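PDB 6TAB: SLT domain-containing protein, which acts as a lysozyme-like peptidoglycan hydrolase of altered substrate specificity that helps the predatory bacterium leave its prey cell. Local coordinates for residues Trp229-Ala234 with Lys241-Trp246; Glu81-Asp86 with Glu143-Thr148. All blocks are in the same frame, centred on the assembly; numbering follows the deposited sequence.

Interaction 1: Trp229-Ala234 with Lys241-Trp246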
loop_
_atom_site.group_PDB
_atom_site.type_symbol
_atom_site.label_atom_id
_atom_site.label_comp_id
_atom_site.label_asym_id
_atom_site.label_seq_id
_atom_site.Cartn_x
_atom_site.Cartn_y
_atom_site.Cartn_z
ATOM N N TRP A 229 6.809 4.474 1.867
ATOM C CA TRP A 229 6.943 4.281 0.383
ATOM C C TRP A 229 7.236 5.600 -0.351
ATOM O O TRP A 229 6.453 6.560 -0.309
ATOM C CB TRP A 229 5.690 3.619 -0.205
ATOM C CG TRP A 229 5.485 2.179 0.141
ATOM C CD1 TRP A 229 6.123 1.113 -0.426
ATOM C CD2 TRP A 229 4.561 1.627 1.106
ATOM N NE1 TRP A 229 5.690 -0.062 0.130
ATOM C CE2 TRP A 229 4.707 0.215 1.047
ATOM C CE3 TRP A 229 3.629 2.178 2.016
ATOM C CZ2 TRP A 229 3.903 -0.637 1.821
ATOM C CZ3 TRP A 229 2.837 1.336 2.761
ATOM C CH2 TRP A 229 2.990 -0.048 2.685
ATOM N N SER A 230 8.328 5.597 -1.126
ATOM C CA SER A 230 8.722 6.748 -1.941
ATOM C C SER A 230 7.674 7.098 -3.017
ATOM O O SER A 230 7.496 8.275 -3.352
ATOM C CB SER A 230 10.081 6.487 -2.560
ATOM O OG SER A 230 10.007 5.453 -3.555
ATOM N N VAL A 231 6.946 6.091 -3.533
ATOM C CA VAL A 231 5.947 6.312 -4.623
ATOM C C VAL A 231 4.762 7.148 -4.122
ATOM O O VAL A 231 4.043 7.727 -4.946
ATOM C CB VAL A 231 5.471 5.007 -5.300
ATOM C CG1 VAL A 231 6.641 4.302 -5.994
ATOM C CG2 VAL A 231 4.674 4.085 -4.371
ATOM N N LEU A 232 4.565 7.244 -2.792
ATOM C CA LEU A 232 3.489 8.064 -2.186
ATOM C C LEU A 232 3.979 9.472 -1.803
ATOM O O LEU A 232 3.155 10.272 -1.316
ATOM C CB LEU A 232 2.867 7.342 -0.972
ATOM C CG LEU A 232 2.065 6.080 -1.278
ATOM C CD1 LEU A 232 1.536 5.449 -0.002
ATOM C CD2 LEU A 232 0.918 6.335 -2.257
ATOM N N ARG A 233 5.266 9.789 -2.001
ATOM C CA ARG A 233 5.855 11.110 -1.668
ATOM C C ARG A 233 5.698 12.080 -2.854
ATOM O O ARG A 233 6.186 11.820 -3.973
ATOM C CB ARG A 233 7.325 10.932 -1.287
ATOM C CG ARG A 233 7.515 10.162 0.023
ATOM C CD ARG A 233 8.955 10.065 0.514
ATOM N NE ARG A 233 9.013 9.240 1.711
ATOM C CZ ARG A 233 10.049 9.199 2.549
ATOM N NH1 ARG A 233 11.200 9.760 2.215
ATOM N NH2 ARG A 233 9.927 8.633 3.744
ATOM N N ALA A 234 5.025 13.204 -2.607
ATOM C CA ALA A 234 4.690 14.181 -3.629
ATOM C C ALA A 234 5.964 14.679 -4.317
ATOM O O ALA A 234 7.013 14.927 -3.680
ATOM C CB ALA A 234 3.944 15.348 -3.023
ATOM N N LYS A 241 2.310 10.997 -9.507
ATOM C CA LYS A 241 1.270 11.696 -10.302
ATOM C C LYS A 241 0.178 10.718 -10.771
ATOM O O LYS A 241 -1.018 11.058 -10.755
ATOM C CB LYS A 241 1.892 12.474 -11.475
ATOM C CG LYS A 241 2.712 13.702 -11.068
ATOM C CD LYS A 241 3.244 14.555 -12.207
ATOM C CE LYS A 241 4.102 13.784 -13.178
ATOM N NZ LYS A 241 4.642 14.692 -14.212
ATOM N N SER A 242 0.580 9.507 -11.180
ATOM C CA SER A 242 -0.327 8.474 -11.631
ATOM C C SER A 242 -1.190 7.911 -10.496
ATOM O O SER A 242 -2.399 7.750 -10.653
ATOM C CB SER A 242 0.412 7.344 -12.343
ATOM O OG SER A 242 1.076 7.782 -13.527
ATOM N N ILE A 243 -0.580 7.616 -9.347
ATOM C CA ILE A 243 -1.344 7.102 -8.199
ATOM C C ILE A 243 -2.437 8.110 -7.810
ATOM O O ILE A 243 -3.613 7.725 -7.596
ATOM C CB ILE A 243 -0.402 6.752 -7.019
ATOM C CG1 ILE A 243 0.470 5.540 -7.377
ATOM C CG2 ILE A 243 -1.181 6.468 -5.729
ATOM C CD1 ILE A 243 1.618 5.256 -6.439
ATOM N N VAL A 244 -2.068 9.403 -7.698
ATOM C CA VAL A 244 -3.063 10.435 -7.301
ATOM C C VAL A 244 -4.183 10.553 -8.360
ATOM O O VAL A 244 -5.354 10.625 -8.017
ATOM C CB VAL A 244 -2.391 11.810 -7.089
ATOM C CG1 VAL A 244 -3.391 12.965 -7.011
ATOM C CG2 VAL A 244 -1.515 11.796 -5.859
ATOM N N SER A 245 -3.810 10.603 -9.669
ATOM C CA SER A 245 -4.776 10.759 -10.761
ATOM C C SER A 245 -5.764 9.574 -10.800
ATOM O O SER A 245 -6.998 9.749 -10.893
ATOM C CB SER A 245 -4.083 10.929 -12.102
ATOM O OG SER A 245 -5.032 11.214 -13.127
ATOM N N TRP A 246 -5.224 8.352 -10.752
ATOM C CA TRP A 246 -6.082 7.161 -10.846
ATOM C C TRP A 246 -7.041 7.093 -9.648
ATOM O O TRP A 246 -8.213 6.760 -9.808
ATOM C CB TRP A 246 -5.254 5.891 -10.992
ATOM C CG TRP A 246 -4.393 5.803 -12.229
ATOM C CD1 TRP A 246 -4.435 6.566 -13.355
ATOM C CD2 TRP A 246 -3.265 4.927 -12.398
ATOM N NE1 TRP A 246 -3.421 6.210 -14.225
ATOM C CE2 TRP A 246 -2.685 5.197 -13.658
ATOM C CE3 TRP A 246 -2.654 3.994 -11.560
ATOM C CZ2 TRP A 246 -1.560 4.514 -14.115
ATOM C CZ3 TRP A 246 -1.557 3.297 -12.024
ATOM C CH2 TRP A 246 -1.025 3.546 -13.297
#
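Leu232 and Ile243 bring the two backbones nearest, their CA atoms 7.8 Å apart. The 229-234 segment folds into a short 3-10 turn over residues 230-232, closed by i-to-i+3 bonds such as the 3.0 Å one from Arg233 N to Ser230 O. The 241-246 segment is regular alpha helix, with Trp246 N bonded to Ser242 O at 2.9 Å. Between them lies a small, buried and almost wholly apolar contact centred on Ile243, whose two branches divide the work. Its longer branch runs on almost fully extended (chi2 168°), which carries the terminal methyl CD1 across to Val231, 3.9 Å from CG2. The same methyl sits 3.8 Å from Val231 O, a buried carbonyl oxygen that has no hydrogen-bonding partner in the model and meets hydrocarbon here. The shorter branch, CG2, meets Leu232, where chi2 of 179° sets CD1 anti to CA and it is the other methyl, CD2, that turns to Ile243 CG2, 4.1 Å away. Both side chains of the turn cross that of Ile243 at roughly a right angle, and side chain meets side chain chiefly through methyl groups. A branched isoleucine suits the place because one residue can serve two neighbours in sequence, while compact valine and longer leucine fill their two positions from the turn. The contact joins the loop after strand 221-222 to helix 238-248. Farther out, Lys237 NZ bonds to the carbonyls of Ser230 and Arg233, Val231 also packs on Ser239 and on Glu143 of helix 125-144, and Val244 faces helix 113-116.

Interaction 2: Glu81-Asp86 with Glu143-Thr148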
loop_
_atom_site.group_PDB
_atom_site.type_symbol
_atom_site.label_atom_id
_atom_site.label_comp_id
_atom_site.label_asym_id
_atom_site.label_seq_id
_atom_site.Cartn_x
_atom_site.Cartn_y
_atom_site.Cartn_z
ATOM N N GLU A 81 -5.665 -7.659 -11.451
ATOM C CA GLU A 81 -6.528 -8.630 -12.126
ATOM C C GLU A 81 -6.329 -8.607 -13.657
ATOM O O GLU A 81 -6.675 -9.575 -14.323
ATOM C CB GLU A 81 -8.011 -8.447 -11.755
ATOM C CG GLU A 81 -8.293 -8.623 -10.269
ATOM C CD GLU A 81 -9.723 -8.831 -9.809
ATOM O OE1 GLU A 81 -10.629 -9.014 -10.677
ATOM O OE2 GLU A 81 -9.927 -8.802 -8.548
ATOM N N ASP A 82 -5.763 -7.527 -14.211
ATOM C CA ASP A 82 -5.470 -7.374 -15.650
ATOM C C ASP A 82 -4.090 -7.998 -16.046
ATOM O O ASP A 82 -3.753 -8.107 -17.228
ATOM C CB ASP A 82 -5.463 -5.883 -16.041
ATOM C CG ASP A 82 -6.496 -4.961 -15.373
ATOM O OD1 ASP A 82 -7.506 -5.463 -14.886
ATOM O OD2 ASP A 82 -6.310 -3.728 -15.389
ATOM N N LYS A 83 -3.190 -8.183 -15.068
ATOM C CA LYS A 83 -1.724 -8.359 -15.301
ATOM C C LYS A 83 -1.223 -9.762 -14.890
ATOM O O LYS A 83 -0.156 -10.200 -15.371
ATOM C CB LYS A 83 -0.895 -7.274 -14.593
ATOM C CG LYS A 83 -1.245 -5.832 -14.968
ATOM C CD LYS A 83 -0.874 -5.481 -16.403
ATOM C CE LYS A 83 -0.875 -3.990 -16.699
ATOM N NZ LYS A 83 0.421 -3.334 -16.365
ATOM N N VAL A 84 -1.974 -10.474 -14.033
ATOM C CA VAL A 84 -1.475 -11.631 -13.310
ATOM C C VAL A 84 -2.523 -12.757 -13.263
ATOM O O VAL A 84 -3.695 -12.522 -12.960
ATOM C CB VAL A 84 -1.131 -11.151 -11.882
ATOM C CG1 VAL A 84 -0.822 -12.269 -10.928
ATOM C CG2 VAL A 84 -0.010 -10.124 -11.881
ATOM N N ALA A 85 -2.092 -14.004 -13.538
ATOM C CA ALA A 85 -3.027 -15.162 -13.561
ATOM C C ALA A 85 -3.792 -15.340 -12.235
ATOM O O ALA A 85 -4.975 -15.657 -12.248
ATOM C CB ALA A 85 -2.295 -16.436 -13.929
ATOM N N ASP A 86 -3.109 -15.129 -11.102
ATOM C CA ASP A 86 -3.650 -15.328 -9.741
ATOM C C ASP A 86 -4.265 -14.020 -9.203
ATOM O O ASP A 86 -4.499 -13.905 -7.979
ATOM C CB ASP A 86 -2.549 -15.814 -8.782
ATOM C CG ASP A 86 -2.037 -17.218 -9.034
ATOM O OD1 ASP A 86 -2.718 -17.960 -9.764
ATOM O OD2 ASP A 86 -0.981 -17.588 -8.456
ATOM N N GLU A 143 6.127 -0.037 -7.623
ATOM C CA GLU A 143 7.230 -0.629 -6.848
ATOM C C GLU A 143 7.875 -1.821 -7.584
ATOM O O GLU A 143 9.098 -1.964 -7.549
ATOM C CB GLU A 143 6.755 -1.028 -5.443
ATOM C CG GLU A 143 6.458 0.136 -4.521
ATOM C CD GLU A 143 7.679 0.930 -4.104
ATOM O OE1 GLU A 143 8.841 0.462 -4.365
ATOM O OE2 GLU A 143 7.504 1.987 -3.424
ATOM N N SER A 144 7.049 -2.719 -8.131
ATOM C CA SER A 144 7.536 -4.005 -8.740
ATOM C C SER A 144 6.966 -4.356 -10.132
ATOM O O SER A 144 7.307 -5.417 -10.651
ATOM C CB SER A 144 7.206 -5.152 -7.808
ATOM O OG SER A 144 5.797 -5.333 -7.706
ATOM N N ASN A 145 6.031 -3.573 -10.665
ATOM C CA ASN A 145 5.342 -3.941 -11.912
ATOM C C ASN A 145 4.786 -5.372 -11.786
ATOM O O ASN A 145 4.806 -6.139 -12.774
ATOM C CB ASN A 145 6.187 -3.771 -13.190
ATOM C CG ASN A 145 5.318 -3.618 -14.424
ATOM O OD1 ASN A 145 4.143 -3.256 -14.345
ATOM N ND2 ASN A 145 5.891 -3.909 -15.585
ATOM N N PHE A 146 4.256 -5.695 -10.596
ATOM C CA PHE A 146 3.509 -6.953 -10.314
ATOM C C PHE A 146 4.411 -8.201 -10.278
ATOM O O PHE A 146 3.898 -9.352 -10.352
ATOM C CB PHE A 146 2.326 -7.162 -11.277
ATOM C CG PHE A 146 1.377 -5.981 -11.341
ATOM C CD1 PHE A 146 0.449 -5.731 -10.335
ATOM C CD2 PHE A 146 1.454 -5.072 -12.385
ATOM C CE1 PHE A 146 -0.396 -4.641 -10.396
ATOM C CE2 PHE A 146 0.607 -3.966 -12.437
ATOM C CZ PHE A 146 -0.307 -3.737 -11.423
ATOM N N LYS A 147 5.724 -8.003 -10.058
ATOM C CA LYS A 147 6.735 -9.100 -10.046
ATOM C C LYS A 147 7.098 -9.462 -8.589
ATOM O O LYS A 147 7.930 -8.798 -7.937
ATOM C CB LYS A 147 7.998 -8.701 -10.825
ATOM C CG LYS A 147 7.779 -8.451 -12.312
ATOM C CD LYS A 147 9.050 -8.067 -13.037
ATOM C CE LYS A 147 9.530 -6.651 -12.759
ATOM N NZ LYS A 147 10.583 -6.271 -13.731
ATOM N N THR A 148 6.495 -10.565 -8.104
ATOM C CA THR A 148 6.700 -11.025 -6.717
ATOM C C THR A 148 8.164 -11.430 -6.459
ATOM O O THR A 148 8.613 -11.388 -5.278
ATOM C CB THR A 148 5.693 -12.120 -6.340
ATOM O OG1 THR A 148 5.561 -12.247 -4.918
ATOM C CG2 THR A 148 6.007 -13.476 -6.959
#
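Lys83 lies against the ring of Phe146 and can be followed outward from its backbone. CB begins over one face of the ring, 4.3 Å from the centroid of Phe146 and 24° off the normal, a CH-pi contact displaced toward the rim. CG comes nearer still, 3.6 Å from Phe146 CE2. The chain then bends at chi2 (-68°), and CD and CE stand farther off, each about 4.5 Å from that same CE2. A second bend, at chi4 (86°), turns the tip back, leaving NZ 4.0 Å from CE2 of Phe146. NZ is also 4.2 Å from OD1 of Asn145, too far for a hydrogen bond. Beside the lysine, Val84 offers CG2 to Phe146 CB at 3.8 Å and approaches the ring obliquely.

The aromatic is presented by a type I' turn from Ser144 to Lys147, closed by Lys147 N to Ser144 O at 3.1 Å. Asn145 and Phe146 are its central residues, both with positive phi. Asparagine tolerates that backbone well at the point where helix 125-144 gives way to loop. Phe146 also packs on Trp80 and on Val140 and Arg141 of the helix.

Chemically, the contact is mainly carbon against carbon, with the ammonium beyond the ring outline near CE2, not stacked over the face. Lysine fits here because its methylenes can shield the phenyl ring while the charged end reaches past it, on a residue that is itself exposed. What holds these two segments together here is probably dispersion and the hydrophobic effect.

How the interactions relate
The centres of interaction 1 and interaction 2 are 18 Å apart, yet their segments meet at Glu143. Its OE2 lies 3.6 Å from Val231 CG1 and 3.4 Å from Trp229 CD1, packing contacts that join the 143-148 segment to the 229-234 loop. Glu143 and Ser144 match the Glu-Ser pair of SLT domains, whose glutamate is the general acid in relatives, so Glu143 probably marks the active site here as well. Interaction 1 involves the loop that flanks this glutamate, whereas interaction 2 covers the turn just after it. Ser144 OG, bonded to Leu169 O, ties that turn to a further loop.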